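Local coordinates for universal stress protein (Mycobacterium smegmatis, PDB 5AHW) that binds cyclic AMP, as a homodimeric member of the universal stress protein A family, and may thereby serve in signalling, at residues 5-11 with 33-39. Sequence-based numbering, arbitrary orientation.
With CMP (adenosine-3',5'-cyclic-monophosphate), chain K.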
ATOM      1  N   GLN B   5      -4.399   3.576  12.985  1.00 43.66           N
ATOM      2  CA  GLN B   5      -5.284   3.113  14.050  1.00 46.27           C
ATOM      3  C   GLN B   5      -6.304   2.069  13.545  1.00 43.39           C
ATOM      4  O   GLN B   5      -6.783   1.203  14.302  1.00 42.54           O
ATOM      5  CB  GLN B   5      -6.075   4.309  14.642  1.00 51.42           C
ATOM      6  CG  GLN B   5      -5.264   5.480  15.234  1.00 57.29           C
ATOM      7  CD  GLN B   5      -6.130   6.443  16.103  1.00 62.37           C
ATOM      8  OE1 GLN B   5      -6.908   7.226  15.581  1.00 65.39           O
ATOM      9  NE2 GLN B   5      -5.987   6.360  17.425  1.00 63.82           N
ATOM     10  N   THR B   6      -6.657   2.157  12.273  1.00 39.67           N
ATOM     11  CA  THR B   6      -7.737   1.327  11.739  1.00 38.68           C
ATOM     12  C   THR B   6      -7.417   0.870  10.324  1.00 34.80           C
ATOM     13  O   THR B   6      -7.328   1.668   9.431  1.00 33.36           O
ATOM     14  CB  THR B   6      -9.078   2.103  11.760  1.00 38.81           C
ATOM     15  OG1 THR B   6      -9.402   2.519  13.096  1.00 41.52           O
ATOM     16  CG2 THR B   6     -10.217   1.223  11.262  1.00 39.32           C
ATOM     17  N   VAL B   7      -7.260  -0.423  10.142  1.00 33.67           N
ATOM     18  CA  VAL B   7      -6.862  -0.966   8.853  1.00 32.82           C
ATOM     19  C   VAL B   7      -8.011  -1.842   8.351  1.00 32.56           C
ATOM     20  O   VAL B   7      -8.540  -2.643   9.091  1.00 34.35           O
ATOM     21  CB  VAL B   7      -5.638  -1.830   8.994  1.00 31.78           C
ATOM     22  CG1 VAL B   7      -5.249  -2.427   7.685  1.00 30.61           C
ATOM     23  CG2 VAL B   7      -4.451  -1.046   9.546  1.00 33.00           C
ATOM     24  N   VAL B   8      -8.381  -1.653   7.105  1.00 31.34           N
ATOM     25  CA  VAL B   8      -9.375  -2.467   6.458  1.00 30.44           C
ATOM     26  C   VAL B   8      -8.760  -3.345   5.386  1.00 28.72           C
ATOM     27  O   VAL B   8      -8.041  -2.837   4.548  1.00 27.94           O
ATOM     28  CB  VAL B   8     -10.442  -1.586   5.791  1.00 31.05           C
ATOM     29  CG1 VAL B   8     -11.404  -2.469   5.000  1.00 30.62           C
ATOM     30  CG2 VAL B   8     -11.287  -0.854   6.861  1.00 32.61           C
ATOM     31  N   VAL B   9      -9.067  -4.641   5.424  1.00 29.43           N
ATOM     32  CA  VAL B   9      -8.576  -5.587   4.446  1.00 29.71           C
ATOM     33  C   VAL B   9      -9.723  -6.333   3.837  1.00 30.74           C
ATOM     34  O   VAL B   9     -10.648  -6.752   4.521  1.00 31.90           O
ATOM     35  CB  VAL B   9      -7.473  -6.547   4.985  1.00 30.78           C
ATOM     36  CG1 VAL B   9      -7.937  -7.485   6.126  1.00 31.46           C
ATOM     37  CG2 VAL B   9      -6.857  -7.365   3.827  1.00 30.01           C
ATOM     38  N   GLY B  10      -9.673  -6.456   2.513  1.00 30.12           N
ATOM     39  CA  GLY B  10     -10.680  -7.158   1.730  1.00 28.80           C
ATOM     40  C   GLY B  10     -10.189  -8.527   1.372  1.00 28.65           C
ATOM     41  O   GLY B  10      -9.063  -8.676   0.918  1.00 29.46           O
ATOM     42  N   THR B  11     -10.998  -9.540   1.681  1.00 29.49           N
ATOM     43  CA  THR B  11     -10.762 -10.894   1.219  1.00 29.73           C
ATOM     44  C   THR B  11     -11.986 -11.501   0.532  1.00 29.74           C
ATOM     45  O   THR B  11     -13.084 -11.314   1.023  1.00 31.60           O
ATOM     46  CB  THR B  11     -10.322 -11.832   2.356  1.00 29.96           C
ATOM     47  OG1 THR B  11     -10.184 -13.177   1.838  1.00 30.37           O
ATOM     48  CG2 THR B  11     -11.252 -11.842   3.477  1.00 30.94           C
ATOM     49  N   ALA B  33      -3.148  -1.503  15.686  1.00 46.81           N
ATOM     50  CA  ALA B  33      -4.429  -1.044  15.140  1.00 44.64           C
ATOM     51  C   ALA B  33      -5.547  -2.059  15.187  1.00 43.44           C
ATOM     52  O   ALA B  33      -5.336  -3.266  15.231  1.00 44.11           O
ATOM     53  CB  ALA B  33      -4.251  -0.526  13.731  1.00 43.40           C
ATOM     54  N   LYS B  34      -6.760  -1.545  15.139  1.00 43.32           N
ATOM     55  CA  LYS B  34      -7.903  -2.375  14.853  1.00 43.39           C
ATOM     56  C   LYS B  34      -7.791  -2.860  13.386  1.00 40.29           C
ATOM     57  O   LYS B  34      -7.612  -2.044  12.482  1.00 38.07           O
ATOM     58  CB  LYS B  34      -9.161  -1.543  15.045  1.00 46.31           C
ATOM     59  CG  LYS B  34     -10.457  -2.296  14.827  1.00 49.84           C
ATOM     60  CD  LYS B  34     -11.648  -1.490  15.361  1.00 57.64           C
ATOM     61  CE  LYS B  34     -12.974  -2.078  14.863  1.00 64.46           C
ATOM     62  NZ  LYS B  34     -14.162  -1.714  15.712  1.00 70.58           N
ATOM     63  N   LEU B  35      -7.900  -4.169  13.183  1.00 38.11           N
ATOM     64  CA  LEU B  35      -8.109  -4.720  11.880  1.00 37.25           C
ATOM     65  C   LEU B  35      -9.589  -5.114  11.582  1.00 36.11           C
ATOM     66  O   LEU B  35     -10.244  -5.842  12.368  1.00 38.00           O
ATOM     67  CB  LEU B  35      -7.267  -5.932  11.717  1.00 37.26           C
ATOM     68  CG  LEU B  35      -7.314  -6.585  10.347  1.00 36.60           C
ATOM     69  CD1 LEU B  35      -6.592  -5.774   9.317  1.00 35.77           C
ATOM     70  CD2 LEU B  35      -6.645  -7.954  10.431  1.00 38.05           C
ATOM     71  N   ILE B  36     -10.077  -4.660  10.428  1.00 34.11           N
ATOM     72  CA  ILE B  36     -11.424  -4.976   9.959  1.00 33.88           C
ATOM     73  C   ILE B  36     -11.254  -5.834   8.700  1.00 33.17           C
ATOM     74  O   ILE B  36     -10.687  -5.393   7.702  1.00 31.61           O
ATOM     75  CB  ILE B  36     -12.235  -3.690   9.723  1.00 34.56           C
ATOM     76  CG1 ILE B  36     -12.395  -2.915  11.039  1.00 37.52           C
ATOM     77  CG2 ILE B  36     -13.644  -4.008   9.223  1.00 34.94           C
ATOM     78  CD1 ILE B  36     -13.089  -1.565  10.936  1.00 38.01           C
ATOM     79  N   ILE B  37     -11.688  -7.083   8.776  1.00 33.49           N
ATOM     80  CA  ILE B  37     -11.659  -7.941   7.613  1.00 33.61           C
ATOM     81  C   ILE B  37     -13.035  -7.859   6.960  1.00 33.60           C
ATOM     82  O   ILE B  37     -14.060  -8.150   7.603  1.00 34.32           O
ATOM     83  CB  ILE B  37     -11.331  -9.404   8.008  1.00 34.66           C
ATOM     84  CG1 ILE B  37     -10.062  -9.472   8.873  1.00 34.76           C
ATOM     85  CG2 ILE B  37     -11.207 -10.300   6.759  1.00 33.55           C
ATOM     86  CD1 ILE B  37      -9.653 -10.870   9.313  1.00 36.06           C
ATOM     87  N   ALA B  38     -13.065  -7.488   5.691  1.00 31.78           N
ATOM     88  CA  ALA B  38     -14.311  -7.362   4.948  1.00 32.01           C
ATOM     89  C   ALA B  38     -14.409  -8.321   3.755  1.00 31.80           C
ATOM     90  O   ALA B  38     -13.434  -8.545   3.035  1.00 31.96           O
ATOM     91  CB  ALA B  38     -14.494  -5.916   4.482  1.00 31.71           C
ATOM     92  N   THR B  39     -15.579  -8.908   3.571  1.00 32.01           N
ATOM     93  CA  THR B  39     -15.837  -9.753   2.441  1.00 33.18           C
ATOM     94  C   THR B  39     -17.139  -9.270   1.810  1.00 32.89           C
ATOM     95  O   THR B  39     -18.241  -9.269   2.459  1.00 31.77           O
ATOM     96  CB  THR B  39     -15.993 -11.222   2.839  1.00 35.66           C
ATOM     97  OG1 THR B  39     -14.760 -11.705   3.359  1.00 38.86           O
ATOM     98  CG2 THR B  39     -16.370 -12.074   1.654  1.00 36.20           C
TER
HETATM   99  P   CMP K1148      -6.297 -10.793  -4.198  1.00 30.68           P
HETATM  100  O1P CMP K1148      -4.887 -11.140  -3.737  1.00 30.29           O
HETATM  101  O2P CMP K1148      -7.041 -12.004  -4.521  1.00 27.24           O
HETATM  102  O5' CMP K1148      -6.362  -9.700  -5.336  1.00 28.45           O
HETATM  103  C5' CMP K1148      -7.502  -8.858  -5.640  1.00 32.74           C
HETATM  104  C4' CMP K1148      -8.040  -8.377  -4.321  1.00 28.98           C
HETATM  105  O4' CMP K1148      -9.276  -7.692  -4.419  1.00 33.95           O
HETATM  106  C3' CMP K1148      -8.319  -9.463  -3.352  1.00 30.23           C
HETATM  107  O3' CMP K1148      -7.083 -10.057  -2.981  1.00 28.99           O
HETATM  108  C2' CMP K1148      -9.117  -8.730  -2.265  1.00 30.09           C
HETATM  109  O2' CMP K1148      -8.306  -7.938  -1.386  1.00 29.70           O
HETATM  110  C1' CMP K1148      -9.952  -7.802  -3.163  1.00 29.50           C
HETATM  111  N9  CMP K1148     -11.268  -8.460  -3.351  1.00 32.03           N
HETATM  112  C8  CMP K1148     -11.682  -9.166  -4.421  1.00 31.23           C
HETATM  113  N7  CMP K1148     -12.905  -9.678  -4.213  1.00 29.27           N
HETATM  114  C5  CMP K1148     -13.292  -9.291  -3.021  1.00 31.18           C
HETATM  115  C6  CMP K1148     -14.500  -9.441  -2.190  1.00 31.36           C
HETATM  116  N6  CMP K1148     -15.528 -10.139  -2.653  1.00 30.39           N
HETATM  117  N1  CMP K1148     -14.523  -8.875  -0.976  1.00 29.28           N
HETATM  118  C2  CMP K1148     -13.497  -8.170  -0.487  1.00 30.83           C
HETATM  119  N3  CMP K1148     -12.351  -7.998  -1.179  1.00 31.13           N
HETATM  120  C4  CMP K1148     -12.206  -8.520  -2.425  1.00 32.02           C
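Thr39 gives its hydroxyl to the backbone of Thr11: OG1 to Thr11 O is 2.9 Å, with the donor tilted 30° from the carbonyl plane. Thr39 OG1 lies beside its own backbone N (chi1 -65°), which directs it across to Thr11. Thr11 CG2 sits between its backbone N and carbonyl carbon and meets Ile37 CG2 at 3.6 Å. This leaves Thr11 OG1 to turn the other way, where it bonds Ser17 OG and Gly13 N. From this end back to Gln5 and Ala33, strand 6-10 and the start of strand 34-41 run parallel in register. A ladder of near-linear bonds runs from Lys34 O through Val7, Ile36, Val9 and Ala38 to Thr11 N; only Lys34 N to Gln5 O is bent (139°). On one face Leu35 CD1 reaches both valines, 4.0 Å from Val7 CG1 and 3.9 Å from Val9 CG1. Val9 CG1 also packs on Ile37 CG1, and helix 65-80 covers Leu35 and Ile37. On the other face Val8 CG2 rests against Ile36 CB at 4.1 Å, and Ile36 CD1 extends to Thr6 CG2. Leu102 of helix 95-105 touches Val8 and Ile36. These are the two strands of the beta-alpha-beta unit whose crossover is helix 15-31. The ladder joins them and apolar side chains pack on either face. Gly10 O accepts cyclic AMP O2' at 2.5 Å, while Ala38 O and Thr11 O are used within the contact.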